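Local coordinates for protein ferredoxin (Trichomonas vaginalis, PDB 1L5P) that carries electrons on a single [2Fe-2S] cluster, linking pyruvate:ferredoxin oxidoreductase to hydrogenase in the hydrogenosome, at residues K15-T27 / A77-F91. Sequence-based numbering, arbitrary orientation.
Sequences KFEDDQTLFTVLT and ACAITLSGENDGAVF. With FES (Fe2/s2 (inorganic) cluster), chain D.
L22 and F91 meet in the core of this [2Fe-2S] ferredoxin fold, where helix 22-27 lies against the mixed sheet. A chi1 of -175° carries L22 CG away from the backbone N toward F91, and chi2 (65°) then sets CD2 over the centre of the ring, a CH-pi contact 3.7 Å from the centroid; I3 and C49 of neighbouring strands also touch L22. Farther along, L82 lays CB over one face of the F16 ring, displaced toward the rim, while its CD1 packs on F16 CB and, at 3.8 Å, on V25 CG2, meeting the valine nearly at a right angle. The edge of F16 faces the backbone N of G84 and D87. Beside them a short, weakly bonded antiparallel pairing of 20-21 with 81-82 leads into the helix: L82 N donates to Q20 O (2.6 Å), and L22 N to I80 O (3.0 Å). At the other end C78 binds the cluster, its SG 2.2 Å from FE2, an iron shared with C47. F23 keeps CB against C78 CB at 3.5 Å, but a trans chi1 (178°) carries its ring to the cluster, one face toward sulfide S2 (3.6 Å from CE1) and T27 CG2 over the other.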
ATOM      1  N   LYS A  15     -10.959  -3.305   5.907  1.00 41.72           N
ATOM      2  CA  LYS A  15     -11.277  -2.124   6.703  1.00 40.83           C
ATOM      3  C   LYS A  15      -9.982  -1.610   7.301  1.00 39.60           C
ATOM      4  O   LYS A  15      -9.086  -2.382   7.620  1.00 37.43           O
ATOM      5  CB  LYS A  15     -12.249  -2.456   7.841  1.00 42.18           C
ATOM      6  CG  LYS A  15     -12.945  -3.804   7.726  1.00 46.80           C
ATOM      7  CD  LYS A  15     -14.142  -3.888   8.664  1.00 47.08           C
ATOM      8  CE  LYS A  15     -15.384  -3.276   8.029  1.00 52.75           C
ATOM      9  NZ  LYS A  15     -15.336  -3.312   6.530  1.00 54.67           N
ATOM     10  N   PHE A  16      -9.869  -0.300   7.435  1.00 40.31           N
ATOM     11  CA  PHE A  16      -8.663   0.262   8.010  1.00 42.23           C
ATOM     12  C   PHE A  16      -9.034   1.271   9.067  1.00 45.18           C
ATOM     13  O   PHE A  16     -10.132   1.840   9.052  1.00 46.30           O
ATOM     14  CB  PHE A  16      -7.795   0.930   6.938  1.00 38.54           C
ATOM     15  CG  PHE A  16      -8.396   2.175   6.361  1.00 35.99           C
ATOM     16  CD1 PHE A  16      -8.502   3.336   7.124  1.00 35.72           C
ATOM     17  CD2 PHE A  16      -8.882   2.183   5.059  1.00 35.94           C
ATOM     18  CE1 PHE A  16      -9.090   4.486   6.602  1.00 35.82           C
ATOM     19  CE2 PHE A  16      -9.473   3.330   4.521  1.00 35.44           C
ATOM     20  CZ  PHE A  16      -9.578   4.482   5.294  1.00 34.92           C
ATOM     21  N   GLU A  17      -8.103   1.484   9.986  1.00 47.16           N
ATOM     22  CA  GLU A  17      -8.286   2.433  11.066  1.00 48.43           C
ATOM     23  C   GLU A  17      -7.374   3.621  10.788  1.00 47.65           C
ATOM     24  O   GLU A  17      -6.222   3.441  10.391  1.00 48.82           O
ATOM     25  CB  GLU A  17      -7.904   1.773  12.385  1.00 50.85           C
ATOM     26  CG  GLU A  17      -9.078   1.433  13.259  1.00 59.85           C
ATOM     27  CD  GLU A  17      -9.126   2.297  14.503  1.00 68.24           C
ATOM     28  OE1 GLU A  17      -8.159   2.255  15.300  1.00 72.63           O
ATOM     29  OE2 GLU A  17     -10.131   3.023  14.683  1.00 72.18           O
ATOM     30  N   ASP A  18      -7.894   4.827  10.978  1.00 45.24           N
ATOM     31  CA  ASP A  18      -7.125   6.050  10.765  1.00 43.70           C
ATOM     32  C   ASP A  18      -5.692   5.896  11.250  1.00 40.50           C
ATOM     33  O   ASP A  18      -5.461   5.346  12.323  1.00 37.13           O
ATOM     34  CB  ASP A  18      -7.753   7.205  11.547  1.00 45.90           C
ATOM     35  CG  ASP A  18      -8.739   8.007  10.727  1.00 49.69           C
ATOM     36  OD1 ASP A  18      -8.663   7.960   9.479  1.00 54.84           O
ATOM     37  OD2 ASP A  18      -9.593   8.688  11.337  1.00 50.65           O
ATOM     38  N   ASP A  19      -4.748   6.394  10.455  1.00 39.85           N
ATOM     39  CA  ASP A  19      -3.324   6.373  10.783  1.00 39.27           C
ATOM     40  C   ASP A  19      -2.629   5.031  10.657  1.00 36.68           C
ATOM     41  O   ASP A  19      -1.497   4.863  11.089  1.00 38.03           O
ATOM     42  CB  ASP A  19      -3.121   6.964  12.174  1.00 41.28           C
ATOM     43  CG  ASP A  19      -3.810   8.315  12.325  1.00 47.96           C
ATOM     44  OD1 ASP A  19      -3.953   9.029  11.305  1.00 49.08           O
ATOM     45  OD2 ASP A  19      -4.218   8.666  13.454  1.00 52.91           O
ATOM     46  N   GLN A  20      -3.317   4.077  10.047  1.00 34.12           N
ATOM     47  CA  GLN A  20      -2.765   2.750   9.826  1.00 31.07           C
ATOM     48  C   GLN A  20      -2.133   2.802   8.442  1.00 30.13           C
ATOM     49  O   GLN A  20      -2.642   3.486   7.562  1.00 30.42           O
ATOM     50  CB  GLN A  20      -3.884   1.704   9.826  1.00 31.12           C
ATOM     51  CG  GLN A  20      -4.044   0.932  11.120  1.00 29.95           C
ATOM     52  CD  GLN A  20      -4.707  -0.417  10.913  1.00 31.22           C
ATOM     53  OE1 GLN A  20      -5.741  -0.519  10.247  1.00 29.27           O
ATOM     54  NE2 GLN A  20      -4.116  -1.462  11.488  1.00 32.49           N
ATOM     55  N   THR A  21      -1.026   2.101   8.238  1.00 29.12           N
ATOM     56  CA  THR A  21      -0.418   2.109   6.918  1.00 27.27           C
ATOM     57  C   THR A  21      -1.012   0.973   6.115  1.00 26.40           C
ATOM     58  O   THR A  21      -1.476  -0.015   6.677  1.00 26.42           O
ATOM     59  CB  THR A  21       1.098   1.906   6.963  1.00 26.82           C
ATOM     60  OG1 THR A  21       1.384   0.567   7.379  1.00 28.97           O
ATOM     61  CG2 THR A  21       1.739   2.892   7.915  1.00 27.45           C
ATOM     62  N   LEU A  22      -0.993   1.124   4.799  1.00 24.77           N
ATOM     63  CA  LEU A  22      -1.511   0.112   3.913  1.00 24.90           C
ATOM     64  C   LEU A  22      -0.771  -1.192   4.174  1.00 27.28           C
ATOM     65  O   LEU A  22      -1.345  -2.284   4.063  1.00 28.55           O
ATOM     66  CB  LEU A  22      -1.301   0.540   2.469  1.00 22.31           C
ATOM     67  CG  LEU A  22      -1.930  -0.399   1.449  1.00 23.68           C
ATOM     68  CD1 LEU A  22      -3.444  -0.378   1.609  1.00 20.12           C
ATOM     69  CD2 LEU A  22      -1.517   0.026   0.064  1.00 22.67           C
ATOM     70  N   PHE A  23       0.509  -1.061   4.515  1.00 26.12           N
ATOM     71  CA  PHE A  23       1.385  -2.199   4.801  1.00 25.25           C
ATOM     72  C   PHE A  23       0.826  -2.988   5.972  1.00 26.45           C
ATOM     73  O   PHE A  23       0.694  -4.207   5.910  1.00 26.97           O
ATOM     74  CB  PHE A  23       2.802  -1.706   5.148  1.00 22.99           C
ATOM     75  CG  PHE A  23       3.763  -2.805   5.516  1.00 15.89           C
ATOM     76  CD1 PHE A  23       4.376  -3.576   4.530  1.00 15.10           C
ATOM     77  CD2 PHE A  23       4.067  -3.059   6.849  1.00 14.19           C
ATOM     78  CE1 PHE A  23       5.289  -4.590   4.875  1.00 15.02           C
ATOM     79  CE2 PHE A  23       4.973  -4.066   7.204  1.00 12.66           C
ATOM     80  CZ  PHE A  23       5.586  -4.833   6.213  1.00 12.84           C
ATOM     81  N   THR A  24       0.510  -2.277   7.046  1.00 27.85           N
ATOM     82  CA  THR A  24      -0.040  -2.905   8.228  1.00 29.89           C
ATOM     83  C   THR A  24      -1.318  -3.633   7.861  1.00 30.18           C
ATOM     84  O   THR A  24      -1.479  -4.808   8.157  1.00 31.38           O
ATOM     85  CB  THR A  24      -0.364  -1.864   9.283  1.00 31.62           C
ATOM     86  OG1 THR A  24       0.832  -1.158   9.620  1.00 34.53           O
ATOM     87  CG2 THR A  24      -0.935  -2.528  10.531  1.00 34.03           C
ATOM     88  N   VAL A  25      -2.220  -2.911   7.210  1.00 29.43           N
ATOM     89  CA  VAL A  25      -3.495  -3.450   6.781  1.00 29.05           C
ATOM     90  C   VAL A  25      -3.317  -4.666   5.874  1.00 28.66           C
ATOM     91  O   VAL A  25      -3.936  -5.706   6.089  1.00 29.33           O
ATOM     92  CB  VAL A  25      -4.290  -2.358   6.039  1.00 28.63           C
ATOM     93  CG1 VAL A  25      -5.474  -2.966   5.299  1.00 28.47           C
ATOM     94  CG2 VAL A  25      -4.739  -1.299   7.036  1.00 25.04           C
ATOM     95  N   LEU A  26      -2.463  -4.529   4.867  1.00 27.93           N
ATOM     96  CA  LEU A  26      -2.216  -5.609   3.919  1.00 29.30           C
ATOM     97  C   LEU A  26      -1.548  -6.827   4.532  1.00 30.67           C
ATOM     98  O   LEU A  26      -1.997  -7.957   4.333  1.00 32.54           O
ATOM     99  CB  LEU A  26      -1.353  -5.110   2.760  1.00 28.18           C
ATOM    100  CG  LEU A  26      -2.021  -4.159   1.767  1.00 26.63           C
ATOM    101  CD1 LEU A  26      -1.098  -3.951   0.569  1.00 24.20           C
ATOM    102  CD2 LEU A  26      -3.365  -4.734   1.329  1.00 23.60           C
ATOM    103  N   THR A  27      -0.468  -6.600   5.272  1.00 30.74           N
ATOM    104  CA  THR A  27       0.258  -7.705   5.886  1.00 28.81           C
ATOM    105  C   THR A  27      -0.531  -8.410   6.982  1.00 29.29           C
ATOM    106  O   THR A  27      -0.448  -9.630   7.105  1.00 29.54           O
ATOM    107  CB  THR A  27       1.620  -7.251   6.470  1.00 26.92           C
ATOM    108  OG1 THR A  27       1.412  -6.158   7.373  1.00 26.40           O
ATOM    109  CG2 THR A  27       2.563  -6.829   5.363  1.00 22.10           C
ATOM    110  N   ALA A  77       3.585   0.280   0.128  1.00 24.77           N
ATOM    111  CA  ALA A  77       2.452   0.168   1.029  1.00 22.13           C
ATOM    112  C   ALA A  77       2.711   0.818   2.380  1.00 22.59           C
ATOM    113  O   ALA A  77       1.816   1.438   2.944  1.00 24.21           O
ATOM    114  CB  ALA A  77       2.084  -1.294   1.210  1.00 23.79           C
ATOM    115  N   CYS A  78       3.924   0.696   2.911  1.00 24.03           N
ATOM    116  CA  CYS A  78       4.203   1.291   4.217  1.00 26.67           C
ATOM    117  C   CYS A  78       4.399   2.815   4.180  1.00 28.86           C
ATOM    118  O   CYS A  78       4.450   3.471   5.228  1.00 29.29           O
ATOM    119  CB  CYS A  78       5.412   0.620   4.875  1.00 28.40           C
ATOM    120  SG  CYS A  78       6.962   0.832   3.999  1.00 34.56           S
ATOM    121  N   ALA A  79       4.491   3.379   2.977  1.00 29.34           N
ATOM    122  CA  ALA A  79       4.658   4.819   2.815  1.00 27.76           C
ATOM    123  C   ALA A  79       3.293   5.505   2.802  1.00 29.94           C
ATOM    124  O   ALA A  79       3.196   6.730   2.880  1.00 31.34           O
ATOM    125  CB  ALA A  79       5.387   5.104   1.521  1.00 25.36           C
ATOM    126  N   ILE A  80       2.234   4.704   2.703  1.00 29.54           N
ATOM    127  CA  ILE A  80       0.874   5.220   2.659  1.00 25.27           C
ATOM    128  C   ILE A  80       0.170   5.090   3.998  1.00 27.32           C
ATOM    129  O   ILE A  80      -0.121   3.986   4.453  1.00 29.14           O
ATOM    130  CB  ILE A  80       0.068   4.482   1.589  1.00 22.54           C
ATOM    131  CG1 ILE A  80       0.690   4.743   0.220  1.00 17.60           C
ATOM    132  CG2 ILE A  80      -1.375   4.940   1.609  1.00 24.41           C
ATOM    133  CD1 ILE A  80       0.236   3.808  -0.845  1.00 16.13           C
ATOM    134  N   THR A  81      -0.089   6.228   4.632  1.00 28.80           N
ATOM    135  CA  THR A  81      -0.776   6.272   5.920  1.00 31.97           C
ATOM    136  C   THR A  81      -2.255   6.482   5.620  1.00 35.31           C
ATOM    137  O   THR A  81      -2.641   7.541   5.125  1.00 37.52           O
ATOM    138  CB  THR A  81      -0.279   7.454   6.780  1.00 31.65           C
ATOM    139  OG1 THR A  81       1.149   7.404   6.880  1.00 32.58           O
ATOM    140  CG2 THR A  81      -0.883   7.394   8.172  1.00 28.95           C
ATOM    141  N   LEU A  82      -3.080   5.483   5.923  1.00 36.42           N
ATOM    142  CA  LEU A  82      -4.508   5.563   5.644  1.00 35.99           C
ATOM    143  C   LEU A  82      -5.328   6.456   6.566  1.00 38.60           C
ATOM    144  O   LEU A  82      -5.146   6.467   7.788  1.00 38.70           O
ATOM    145  CB  LEU A  82      -5.107   4.161   5.628  1.00 33.09           C
ATOM    146  CG  LEU A  82      -4.494   3.263   4.555  1.00 31.30           C
ATOM    147  CD1 LEU A  82      -4.906   1.837   4.817  1.00 31.82           C
ATOM    148  CD2 LEU A  82      -4.940   3.702   3.173  1.00 28.42           C
ATOM    149  N   SER A  83      -6.238   7.207   5.948  1.00 39.99           N
ATOM    150  CA  SER A  83      -7.133   8.117   6.651  1.00 41.85           C
ATOM    151  C   SER A  83      -8.452   8.164   5.882  1.00 42.87           C
ATOM    152  O   SER A  83      -8.581   7.561   4.809  1.00 42.69           O
ATOM    153  CB  SER A  83      -6.527   9.515   6.713  1.00 45.30           C
ATOM    154  OG  SER A  83      -5.945   9.861   5.462  1.00 50.05           O
ATOM    155  N   GLY A  84      -9.429   8.879   6.428  1.00 42.79           N
ATOM    156  CA  GLY A  84     -10.723   8.967   5.776  1.00 43.82           C
ATOM    157  C   GLY A  84     -10.664   9.290   4.291  1.00 44.96           C
ATOM    158  O   GLY A  84     -11.454   8.770   3.503  1.00 44.57           O
ATOM    159  N   GLU A  85      -9.723  10.143   3.903  1.00 45.28           N
ATOM    160  CA  GLU A  85      -9.586  10.536   2.504  1.00 45.11           C
ATOM    161  C   GLU A  85      -9.249   9.368   1.570  1.00 43.17           C
ATOM    162  O   GLU A  85      -9.438   9.461   0.357  1.00 41.46           O
ATOM    163  CB  GLU A  85      -8.519  11.630   2.374  1.00 49.21           C
ATOM    164  CG  GLU A  85      -7.188  11.270   3.014  1.00 55.60           C
ATOM    165  CD  GLU A  85      -5.997  11.824   2.249  1.00 60.16           C
ATOM    166  OE1 GLU A  85      -5.489  12.894   2.649  1.00 63.82           O
ATOM    167  OE2 GLU A  85      -5.566  11.195   1.255  1.00 62.09           O
ATOM    168  N   ASN A  86      -8.760   8.270   2.135  1.00 40.70           N
ATOM    169  CA  ASN A  86      -8.395   7.109   1.332  1.00 39.62           C
ATOM    170  C   ASN A  86      -9.517   6.074   1.230  1.00 38.09           C
ATOM    171  O   ASN A  86      -9.374   5.049   0.563  1.00 36.27           O
ATOM    172  CB  ASN A  86      -7.140   6.454   1.919  1.00 41.86           C
ATOM    173  CG  ASN A  86      -5.997   7.437   2.102  1.00 41.01           C
ATOM    174  OD1 ASN A  86      -5.519   7.652   3.219  1.00 40.17           O
ATOM    175  ND2 ASN A  86      -5.556   8.041   1.004  1.00 39.94           N
ATOM    176  N   ASP A  87     -10.634   6.340   1.893  1.00 38.62           N
ATOM    177  CA  ASP A  87     -11.765   5.416   1.861  1.00 38.87           C
ATOM    178  C   ASP A  87     -12.255   5.155   0.434  1.00 36.42           C
ATOM    179  O   ASP A  87     -12.713   6.061  -0.260  1.00 37.02           O
ATOM    180  CB  ASP A  87     -12.916   5.959   2.719  1.00 40.66           C
ATOM    181  CG  ASP A  87     -14.017   4.936   2.935  1.00 43.64           C
ATOM    182  OD1 ASP A  87     -15.035   5.290   3.566  1.00 45.45           O
ATOM    183  OD2 ASP A  87     -13.870   3.781   2.477  1.00 45.11           O
ATOM    184  N   GLY A  88     -12.159   3.906  -0.001  1.00 34.04           N
ATOM    185  CA  GLY A  88     -12.603   3.576  -1.340  1.00 31.72           C
ATOM    186  C   GLY A  88     -11.456   3.387  -2.306  1.00 30.47           C
ATOM    187  O   GLY A  88     -11.667   3.005  -3.456  1.00 31.02           O
ATOM    188  N   ALA A  89     -10.236   3.650  -1.849  1.00 29.68           N
ATOM    189  CA  ALA A  89      -9.066   3.491  -2.707  1.00 27.95           C
ATOM    190  C   ALA A  89      -8.879   2.022  -3.048  1.00 26.81           C
ATOM    191  O   ALA A  89      -9.188   1.144  -2.235  1.00 26.76           O
ATOM    192  CB  ALA A  89      -7.834   4.018  -2.007  1.00 30.05           C
ATOM    193  N   VAL A  90      -8.378   1.758  -4.247  1.00 24.11           N
ATOM    194  CA  VAL A  90      -8.151   0.397  -4.684  1.00 25.11           C
ATOM    195  C   VAL A  90      -6.685   0.152  -5.002  1.00 28.29           C
ATOM    196  O   VAL A  90      -6.063   0.942  -5.707  1.00 30.55           O
ATOM    197  CB  VAL A  90      -8.972   0.104  -5.925  1.00 26.77           C
ATOM    198  CG1 VAL A  90      -8.751  -1.340  -6.370  1.00 27.90           C
ATOM    199  CG2 VAL A  90     -10.441   0.372  -5.625  1.00 26.60           C
ATOM    200  N   PHE A  91      -6.130  -0.941  -4.483  1.00 28.88           N
ATOM    201  CA  PHE A  91      -4.733  -1.277  -4.734  1.00 28.14           C
ATOM    202  C   PHE A  91      -4.620  -2.691  -5.281  1.00 28.97           C
ATOM    203  O   PHE A  91      -5.351  -3.578  -4.873  1.00 29.47           O
ATOM    204  CB  PHE A  91      -3.906  -1.151  -3.447  1.00 24.97           C
ATOM    205  CG  PHE A  91      -3.997   0.197  -2.796  1.00 23.00           C
ATOM    206  CD1 PHE A  91      -4.979   0.459  -1.850  1.00 22.00           C
ATOM    207  CD2 PHE A  91      -3.089   1.204  -3.117  1.00 21.54           C
ATOM    208  CE1 PHE A  91      -5.054   1.716  -1.221  1.00 23.87           C
ATOM    209  CE2 PHE A  91      -3.155   2.457  -2.501  1.00 19.31           C
ATOM    210  CZ  PHE A  91      -4.136   2.716  -1.549  1.00 20.05           C
TER
HETATM  211 FE1  FES D  94      10.340  -1.985   3.783  1.00 29.89          FE
HETATM  212 FE2  FES D  94       7.944  -0.913   3.055  1.00 32.50          FE
HETATM  213  S1  FES D  94       9.972  -0.299   2.341  1.00 33.00           S
HETATM  214  S2  FES D  94       8.294  -2.611   4.505  1.00 30.45           S